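Terminase subunit UL89 protein (Human herpesvirus 5, PDB 3N4P) probably forms part of the motor that packages viral DNA; this chain is its C-terminal nuclease domain, which probably cuts viral DNA during packaging. Local coordinates at residues 77-85 against 256-265; 188-199 against 226-235. All coordinates share one frame; numbering follows the deposited sequence. Where two conformers were deposited one is given.

Interaction 1 contains helix 256-267, and interaction 2 borders it. Interaction 1 lies in the buried core, where one side of this helix packs on strand 80-88 of the central sheet. Interaction 2 is partly buried and joins helix 187-200 to helix 221-229 and the loop after it. The two meet directly. Q228 OE1 probably accepts a hydrogen bond from I258 N, I258 packs on I229, and M263 touches K188. Their chemistry differs with depth. Interaction 1 uses glycine, alanines and backbone atoms to bring helix and strand close. Interaction 2 joins its elements through longer apolar side chains and adds a salt bridge at its exposed side.

Interaction 1: 77-85 against 256-265; sequences ASGTGVAAV and DLIIAVIMAT
Strand 80-85 and helix 256-265 run the same general way, with 35° between their directions. Their axes come within 6.6 Å. The backbones are nearest at G81, whose CA lies 4.4 Å from L257 CA. No side chain of G81 separates them there, and A260 CB rests against G81 C at 3.9 Å. The next strand residue whose CB points toward the helix is A83. Its CB sits 3.7 Å from V261 CG2 and equally near A260 O. This is helix-on-sheet packing in the RNase H-like fold of terminase nucleases. The strand pairs with 62-67, which leads to the metal ligand D68. At the start of the helix, D256 is a predicted catalytic residue. Its side chain is about 5 Å from that of D68 and about 7 Å from a bound magnesium ion. Its carboxylate faces the loop before the strand, with OD1 3.8 Å from S78 OG, too far for a hydrogen bond. L257 reaches the strand from the flank. Its chi1 of -153° swings CG away from the backbone N, and CD2 comes to 3.5 Å from V82 O. Further along, V85 spreads both methyls over the helix: CG2 meets A264 CB, and CG1 meets T265 CG2.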
loop_
_atom_site.group_PDB
_atom_site.type_symbol
_atom_site.label_atom_id
_atom_site.label_comp_id
_atom_site.label_asym_id
_atom_site.label_seq_id
_atom_site.Cartn_x
_atom_site.Cartn_y
_atom_site.Cartn_z
ATOM N N ALA B 77 21.660 15.129 -23.097
ATOM C CA ALA B 77 20.257 14.701 -23.254
ATOM C C ALA B 77 19.723 14.096 -21.934
ATOM O O ALA B 77 20.136 14.536 -20.851
ATOM C CB ALA B 77 20.100 13.737 -24.461
ATOM N N SER B 78 18.812 13.119 -22.017
ATOM C CA SER B 78 18.262 12.439 -20.832
ATOM C C SER B 78 19.187 11.350 -20.240
ATOM O O SER B 78 20.385 11.297 -20.538
ATOM C CB SER B 78 16.842 11.891 -21.109
ATOM O OG SER B 78 16.635 11.534 -22.482
ATOM N N GLY B 79 18.630 10.492 -19.401
ATOM C CA GLY B 79 19.387 9.404 -18.817
ATOM C C GLY B 79 18.916 8.048 -19.308
ATOM O O GLY B 79 18.401 7.930 -20.417
ATOM N N THR B 80 19.043 7.046 -18.439
ATOM C CA THR B 80 18.830 5.627 -18.732
ATOM C C THR B 80 17.809 5.064 -17.738
ATOM O O THR B 80 18.075 5.072 -16.578
ATOM C CB THR B 80 20.220 4.882 -18.533
ATOM O OG1 THR B 80 21.194 5.322 -19.524
ATOM C CG2 THR B 80 20.073 3.338 -18.550
ATOM N N GLY B 81 16.668 4.557 -18.196
ATOM C CA GLY B 81 15.619 3.945 -17.344
ATOM C C GLY B 81 15.911 2.479 -17.049
ATOM O O GLY B 81 16.295 1.770 -17.933
ATOM N N VAL B 82 15.818 2.070 -15.785
ATOM C CA VAL B 82 15.920 0.687 -15.294
ATOM C C VAL B 82 14.662 0.412 -14.406
ATOM O O VAL B 82 14.266 1.256 -13.613
ATOM C CB VAL B 82 17.180 0.451 -14.417
ATOM C CG1 VAL B 82 17.517 -1.042 -14.292
ATOM C CG2 VAL B 82 18.384 1.207 -14.970
ATOM N N ALA B 83 14.046 -0.752 -14.586
ATOM C CA ALA B 83 12.950 -1.203 -13.766
ATOM C C ALA B 83 13.084 -2.684 -13.490
ATOM O O ALA B 83 13.517 -3.490 -14.338
ATOM C CB ALA B 83 11.591 -0.926 -14.452
ATOM N N ALA B 84 12.623 -3.038 -12.296
ATOM C CA ALA B 84 12.696 -4.388 -11.791
ATOM C C ALA B 84 11.349 -4.717 -11.173
ATOM O O ALA B 84 10.955 -4.069 -10.178
ATOM C CB ALA B 84 13.820 -4.487 -10.743
ATOM N N VAL B 85 10.681 -5.728 -11.772
ATOM C CA VAL B 85 9.340 -6.215 -11.433
ATOM C C VAL B 85 9.219 -7.747 -11.259
ATOM O O VAL B 85 10.035 -8.513 -11.781
ATOM C CB VAL B 85 8.284 -5.734 -12.449
ATOM C CG1 VAL B 85 8.507 -4.248 -12.830
ATOM C CG2 VAL B 85 8.386 -6.537 -13.651
ATOM N N ASP B 256 11.501 8.063 -20.075
ATOM C CA ASP B 256 12.401 6.934 -20.021
ATOM C C ASP B 256 12.135 5.941 -18.908
ATOM O O ASP B 256 12.277 4.769 -19.118
ATOM C CB ASP B 256 13.868 7.422 -19.980
ATOM C CG ASP B 256 14.187 8.389 -21.114
ATOM O OD1 ASP B 256 15.075 8.066 -21.929
ATOM O OD2 ASP B 256 13.521 9.458 -21.212
ATOM N N LEU B 257 11.812 6.381 -17.708
ATOM C CA LEU B 257 11.566 5.411 -16.637
ATOM C C LEU B 257 10.219 4.648 -16.903
ATOM O O LEU B 257 10.100 3.451 -16.638
ATOM C CB LEU B 257 11.465 6.133 -15.283
ATOM C CG LEU B 257 11.795 5.500 -13.933
ATOM C CD1 LEU B 257 10.912 5.937 -12.761
ATOM C CD2 LEU B 257 12.157 4.002 -13.869
ATOM N N ILE B 258 9.188 5.368 -17.306
ATOM C CA ILE B 258 7.921 4.709 -17.515
ATOM C C ILE B 258 7.973 3.587 -18.585
ATOM O O ILE B 258 7.447 2.517 -18.354
ATOM C CB ILE B 258 6.725 5.711 -17.675
ATOM C CG1 ILE B 258 5.368 4.997 -17.784
ATOM C CG2 ILE B 258 6.846 6.538 -18.945
ATOM C CD1 ILE B 258 4.915 4.226 -16.529
ATOM N N ILE B 259 8.597 3.828 -19.729
ATOM C CA ILE B 259 8.760 2.782 -20.744
ATOM C C ILE B 259 9.477 1.589 -20.130
ATOM O O ILE B 259 9.137 0.425 -20.425
ATOM C CB ILE B 259 9.662 3.248 -21.897
ATOM C CG1 ILE B 259 9.030 4.376 -22.730
ATOM C CG2 ILE B 259 9.976 2.056 -22.907
ATOM C CD1 ILE B 259 10.123 4.910 -23.730
ATOM N N ALA B 260 10.502 1.855 -19.297
ATOM C CA ALA B 260 11.182 0.718 -18.705
ATOM C C ALA B 260 10.244 -0.132 -17.854
ATOM O O ALA B 260 10.343 -1.349 -17.865
ATOM C CB ALA B 260 12.372 1.137 -17.937
ATOM N N VAL B 261 9.338 0.493 -17.123
ATOM C CA VAL B 261 8.378 -0.273 -16.357
ATOM C C VAL B 261 7.397 -0.977 -17.333
ATOM O O VAL B 261 7.094 -2.130 -17.197
ATOM C CB VAL B 261 7.600 0.707 -15.416
ATOM C CG1 VAL B 261 6.324 0.057 -14.780
ATOM C CG2 VAL B 261 8.584 1.297 -14.390
ATOM N N ILE B 262 6.898 -0.263 -18.318
ATOM C CA ILE B 262 5.998 -0.867 -19.283
ATOM C C ILE B 262 6.620 -2.167 -19.889
ATOM O O ILE B 262 5.957 -3.173 -20.000
ATOM C CB ILE B 262 5.608 0.184 -20.345
ATOM C CG1 ILE B 262 4.733 1.253 -19.688
ATOM C CG2 ILE B 262 4.844 -0.441 -21.534
ATOM C CD1 ILE B 262 4.379 2.407 -20.549
ATOM N N MET B 263 7.919 -2.161 -20.165
ATOM C CA MET B 263 8.548 -3.260 -20.859
ATOM C C MET B 263 8.916 -4.385 -19.906
ATOM O O MET B 263 8.711 -5.546 -20.221
ATOM C CB MET B 263 9.763 -2.783 -21.640
ATOM C CG MET B 263 9.464 -1.820 -22.715
ATOM S SD MET B 263 8.218 -2.429 -23.963
ATOM C CE MET B 263 7.970 -0.819 -24.706
ATOM N N ALA B 264 9.424 -4.066 -18.733
ATOM C CA ALA B 264 9.653 -5.151 -17.790
ATOM C C ALA B 264 8.334 -5.894 -17.541
ATOM O O ALA B 264 8.320 -7.126 -17.515
ATOM C CB ALA B 264 10.274 -4.646 -16.480
ATOM N N THR B 265 7.240 -5.167 -17.354
ATOM C CA THR B 265 5.952 -5.820 -17.073
ATOM C C THR B 265 5.502 -6.683 -18.252
ATOM O O THR B 265 5.122 -7.832 -18.068
ATOM C CB THR B 265 4.861 -4.795 -16.624
ATOM O OG1 THR B 265 4.614 -3.829 -17.661
ATOM C CG2 THR B 265 5.346 -4.036 -15.403
#

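Interaction 2: 188-199 against 226-235; sequences KALAVEQFISRF and LEQIQNLHRV
Helix 188-199 lies in the region required for binding the partner subunit UL56 and for DNA packaging. Its F199, F195, I196, V192 and E193 meet helix 221-229 and the chain that follows. At one end, F199 and I229 point at each other across the contact. The F199 ring is carried toward I229 by a chi1 of -166°, and its CE1 lies 3.8 Å from I229 CD1. L226 CD1 also approaches this ring, and F43 of helix 37-45 makes an edge-to-face contact with it. A type I turn from I229 to L232 then brings L232 toward the helix. L232 CD1 packs 3.7 Å from I196 CG1 and 4.2 Å from F195 CD2. The I196 and L232 side chains lie alongside, pointing opposite ways. V192 CG1 rests on the backbone, 3.8 Å from H233 O. On the exposed side, E193 bends at chi2 (86°) and reaches R234, where OE2 and NH2 form a salt bridge at 3.1 Å. The carboxylate and guanidinium planes are 80° apart, and OE1 lies over one guanidinium face. Apolar contacts therefore make up most of the join. Water probably weakens the single ion pair, and lattice contacts of both residues may influence it.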
loop_
_atom_site.group_PDB
_atom_site.type_symbol
_atom_site.label_atom_id
_atom_site.label_comp_id
_atom_site.label_asym_id
_atom_site.label_seq_id
_atom_site.Cartn_x
_atom_site.Cartn_y
_atom_site.Cartn_z
ATOM N N LYS B 188 6.264 -2.299 -28.814
ATOM C CA LYS B 188 5.972 -1.132 -27.985
ATOM C C LYS B 188 4.458 -0.776 -27.930
ATOM O O LYS B 188 3.919 -0.392 -26.886
ATOM C CB LYS B 188 6.759 0.071 -28.488
ATOM C CG LYS B 188 6.965 1.075 -27.420
ATOM C CD LYS B 188 6.902 2.507 -27.931
ATOM C CE LYS B 188 7.850 3.396 -27.061
ATOM N NZ LYS B 188 7.181 4.680 -26.617
ATOM N N ALA B 189 3.762 -0.893 -29.039
ATOM C CA ALA B 189 2.337 -0.533 -28.979
ATOM C C ALA B 189 1.583 -1.532 -28.080
ATOM O O ALA B 189 0.921 -1.135 -27.154
ATOM C CB ALA B 189 1.759 -0.432 -30.319
ATOM N N LEU B 190 1.763 -2.834 -28.297
ATOM C CA LEU B 190 1.102 -3.846 -27.433
ATOM C C LEU B 190 1.392 -3.617 -25.934
ATOM O O LEU B 190 0.475 -3.615 -25.079
ATOM C CB LEU B 190 1.551 -5.260 -27.821
ATOM C CG LEU B 190 1.425 -5.675 -29.277
ATOM C CD1 LEU B 190 1.703 -7.180 -29.480
ATOM C CD2 LEU B 190 0.052 -5.280 -29.818
ATOM N N ALA B 191 2.681 -3.444 -25.641
ATOM C CA ALA B 191 3.145 -3.143 -24.287
ATOM C C ALA B 191 2.507 -1.888 -23.682
ATOM O O ALA B 191 1.924 -1.958 -22.613
ATOM C CB ALA B 191 4.766 -3.125 -24.194
ATOM N N VAL B 192 2.513 -0.775 -24.404
ATOM C CA VAL B 192 1.902 0.450 -23.890
ATOM C C VAL B 192 0.422 0.218 -23.602
ATOM O O VAL B 192 -0.076 0.438 -22.466
ATOM C CB VAL B 192 2.177 1.630 -24.856
ATOM C CG1 VAL B 192 1.172 2.756 -24.672
ATOM C CG2 VAL B 192 3.595 2.146 -24.601
ATOM N N GLU B 193 -0.281 -0.259 -24.624
ATOM C CA GLU B 193 -1.695 -0.528 -24.504
ATOM C C GLU B 193 -2.028 -1.547 -23.407
ATOM O O GLU B 193 -2.997 -1.374 -22.700
ATOM C CB GLU B 193 -2.230 -0.962 -25.863
ATOM C CG GLU B 193 -3.647 -1.337 -25.837
ATOM C CD GLU B 193 -4.618 -0.159 -26.020
ATOM O OE1 GLU B 193 -5.232 0.300 -25.011
ATOM O OE2 GLU B 193 -4.764 0.290 -27.183
ATOM N N GLN B 194 -1.262 -2.616 -23.284
ATOM C CA GLN B 194 -1.422 -3.541 -22.148
ATOM C C GLN B 194 -1.165 -2.892 -20.739
ATOM O O GLN B 194 -1.886 -3.151 -19.769
ATOM C CB GLN B 194 -0.493 -4.785 -22.294
ATOM C CG GLN B 194 -0.628 -5.706 -21.058
ATOM C CD GLN B 194 0.460 -6.733 -20.870
ATOM O OE1 GLN B 194 1.556 -6.448 -20.324
ATOM N NE2 GLN B 194 0.150 -7.955 -21.270
ATOM N N PHE B 195 -0.116 -2.080 -20.622
ATOM C CA PHE B 195 0.107 -1.341 -19.361
ATOM C C PHE B 195 -1.100 -0.464 -18.944
ATOM O O PHE B 195 -1.648 -0.568 -17.822
ATOM C CB PHE B 195 1.315 -0.449 -19.492
ATOM C CG PHE B 195 1.637 0.251 -18.239
ATOM C CD1 PHE B 195 2.289 -0.426 -17.221
ATOM C CD2 PHE B 195 1.232 1.558 -18.039
ATOM C CE1 PHE B 195 2.567 0.217 -16.029
ATOM C CE2 PHE B 195 1.559 2.200 -16.829
ATOM C CZ PHE B 195 2.202 1.510 -15.851
ATOM N N ILE B 196 -1.528 0.385 -19.870
ATOM C CA ILE B 196 -2.547 1.330 -19.559
ATOM C C ILE B 196 -3.724 0.539 -19.002
ATOM O O ILE B 196 -4.332 0.931 -17.996
ATOM C CB ILE B 196 -2.893 2.168 -20.807
ATOM C CG1 ILE B 196 -1.779 3.193 -21.056
ATOM C CG2 ILE B 196 -4.325 2.842 -20.729
ATOM C CD1 ILE B 196 -1.857 3.788 -22.474
ATOM N N SER B 197 -4.037 -0.596 -19.631
ATOM C CA SER B 197 -5.218 -1.338 -19.227
ATOM C C SER B 197 -5.001 -1.992 -17.864
ATOM O O SER B 197 -5.894 -1.930 -17.018
ATOM C CB SER B 197 -5.624 -2.364 -20.295
ATOM O OG SER B 197 -6.491 -3.311 -19.721
ATOM N N ARG B 198 -3.837 -2.618 -17.652
ATOM C CA ARG B 198 -3.493 -3.167 -16.327
ATOM C C ARG B 198 -3.452 -2.176 -15.184
ATOM O O ARG B 198 -3.895 -2.494 -14.073
ATOM C CB ARG B 198 -2.144 -3.953 -16.331
ATOM C CG ARG B 198 -2.353 -5.326 -16.983
ATOM C CD ARG B 198 -1.018 -6.025 -17.264
ATOM N NE ARG B 198 -1.212 -7.466 -17.475
ATOM C CZ ARG B 198 -0.205 -8.348 -17.621
ATOM N NH1 ARG B 198 1.035 -7.937 -17.580
ATOM N NH2 ARG B 198 -0.433 -9.649 -17.786
ATOM N N PHE B 199 -2.862 -1.009 -15.431
ATOM C CA PHE B 199 -2.758 0.050 -14.434
ATOM C C PHE B 199 -4.164 0.486 -14.036
ATOM O O PHE B 199 -4.519 0.450 -12.859
ATOM C CB PHE B 199 -1.992 1.227 -15.022
ATOM C CG PHE B 199 -1.563 2.193 -14.024
ATOM C CD1 PHE B 199 -0.344 2.025 -13.352
ATOM C CD2 PHE B 199 -2.340 3.287 -13.736
ATOM C CE1 PHE B 199 0.052 2.937 -12.411
ATOM C CE2 PHE B 199 -1.927 4.216 -12.756
ATOM C CZ PHE B 199 -0.742 4.031 -12.100
ATOM N N LEU B 226 4.868 8.569 -11.220
ATOM C CA LEU B 226 3.553 9.116 -11.541
ATOM C C LEU B 226 3.572 10.353 -12.456
ATOM O O LEU B 226 2.671 10.532 -13.310
ATOM C CB LEU B 226 2.837 9.508 -10.293
ATOM C CG LEU B 226 1.649 8.742 -9.687
ATOM C CD1 LEU B 226 0.767 7.920 -10.723
ATOM C CD2 LEU B 226 1.980 7.911 -8.459
ATOM N N GLU B 227 4.551 11.244 -12.276
ATOM C CA GLU B 227 4.682 12.390 -13.179
ATOM C C GLU B 227 4.805 11.940 -14.642
ATOM O O GLU B 227 4.198 12.522 -15.546
ATOM C CB GLU B 227 5.863 13.333 -12.780
ATOM C CG GLU B 227 5.452 14.428 -11.799
ATOM C CD GLU B 227 6.493 14.725 -10.630
ATOM O OE1 GLU B 227 6.049 15.127 -9.511
ATOM O OE2 GLU B 227 7.732 14.587 -10.798
ATOM N N GLN B 228 5.586 10.893 -14.848
ATOM C CA GLN B 228 5.709 10.282 -16.177
ATOM C C GLN B 228 4.446 9.563 -16.667
ATOM O O GLN B 228 4.125 9.619 -17.844
ATOM C CB GLN B 228 6.933 9.387 -16.232
ATOM C CG GLN B 228 8.211 10.215 -16.021
ATOM C CD GLN B 228 9.532 9.438 -16.338
ATOM O OE1 GLN B 228 9.536 8.418 -17.054
ATOM N NE2 GLN B 228 10.657 9.949 -15.824
ATOM N N ILE B 229 3.713 8.937 -15.761
ATOM C CA ILE B 229 2.542 8.147 -16.144
ATOM C C ILE B 229 1.510 9.095 -16.704
ATOM O O ILE B 229 0.803 8.742 -17.617
ATOM C CB ILE B 229 1.982 7.304 -14.956
ATOM C CG1 ILE B 229 2.870 6.089 -14.756
ATOM C CG2 ILE B 229 0.515 6.906 -15.157
ATOM C CD1 ILE B 229 2.791 5.427 -13.422
ATOM N N GLN B 230 1.487 10.324 -16.191
ATOM C CA GLN B 230 0.592 11.372 -16.681
ATOM C C GLN B 230 0.946 11.791 -18.099
ATOM O O GLN B 230 0.111 12.306 -18.809
ATOM C CB GLN B 230 0.694 12.592 -15.765
ATOM C CG GLN B 230 -0.544 13.404 -15.754
ATOM C CD GLN B 230 -1.070 13.636 -14.345
ATOM O OE1 GLN B 230 -0.333 14.056 -13.429
ATOM N NE2 GLN B 230 -2.352 13.353 -14.161
ATOM N N ASN B 231 2.204 11.603 -18.490
ATOM C CA ASN B 231 2.664 12.064 -19.799
ATOM C C ASN B 231 2.484 11.035 -20.905
ATOM O O ASN B 231 2.887 11.272 -22.044
ATOM C CB ASN B 231 4.139 12.493 -19.731
ATOM C CG ASN B 231 4.316 13.834 -19.035
ATOM O OD1 ASN B 231 3.536 14.767 -19.271
ATOM N ND2 ASN B 231 5.310 13.926 -18.147
ATOM N N LEU B 232 1.873 9.908 -20.558
ATOM C CA LEU B 232 1.732 8.771 -21.442
ATOM C C LEU B 232 0.662 8.959 -22.542
ATOM O O LEU B 232 -0.468 9.342 -22.235
ATOM C CB LEU B 232 1.328 7.585 -20.586
ATOM C CG LEU B 232 2.187 6.334 -20.630
ATOM C CD1 LEU B 232 1.315 5.108 -20.303
ATOM C CD2 LEU B 232 2.937 6.198 -21.974
ATOM N N HIS B 233 1.026 8.697 -23.800
ATOM C CA HIS B 233 0.067 8.672 -24.932
ATOM C C HIS B 233 0.140 7.310 -25.604
ATOM O O HIS B 233 0.929 6.467 -25.181
ATOM C CB HIS B 233 0.361 9.786 -25.946
ATOM C CG HIS B 233 1.803 9.880 -26.347
ATOM N ND1 HIS B 233 2.249 9.562 -27.614
ATOM C CD2 HIS B 233 2.898 10.261 -25.645
ATOM C CE1 HIS B 233 3.554 9.747 -27.675
ATOM N NE2 HIS B 233 3.975 10.166 -26.492
ATOM N N ARG B 234 -0.662 7.091 -26.645
ATOM C CA ARG B 234 -0.714 5.776 -27.320
ATOM C C ARG B 234 0.297 5.364 -28.408
ATOM O O ARG B 234 0.728 4.192 -28.430
ATOM C CB ARG B 234 -2.125 5.487 -27.779
ATOM C CG ARG B 234 -2.970 4.796 -26.744
ATOM C CD ARG B 234 -4.398 5.094 -27.037
ATOM N NE ARG B 234 -5.178 3.892 -27.294
ATOM C CZ ARG B 234 -6.300 3.579 -26.652
ATOM N NH1 ARG B 234 -6.777 4.391 -25.708
ATOM N NH2 ARG B 234 -6.963 2.464 -26.970
ATOM N N VAL B 235 0.675 6.286 -29.296
ATOM C CA VAL B 235 1.602 5.991 -30.436
ATOM C C VAL B 235 0.853 5.585 -31.703
ATOM O O VAL B 235 -0.208 6.139 -32.025
ATOM C CB VAL B 235 2.729 4.916 -30.114
ATOM C CG1 VAL B 235 3.705 4.774 -31.269
ATOM C CG2 VAL B 235 3.521 5.264 -28.851
#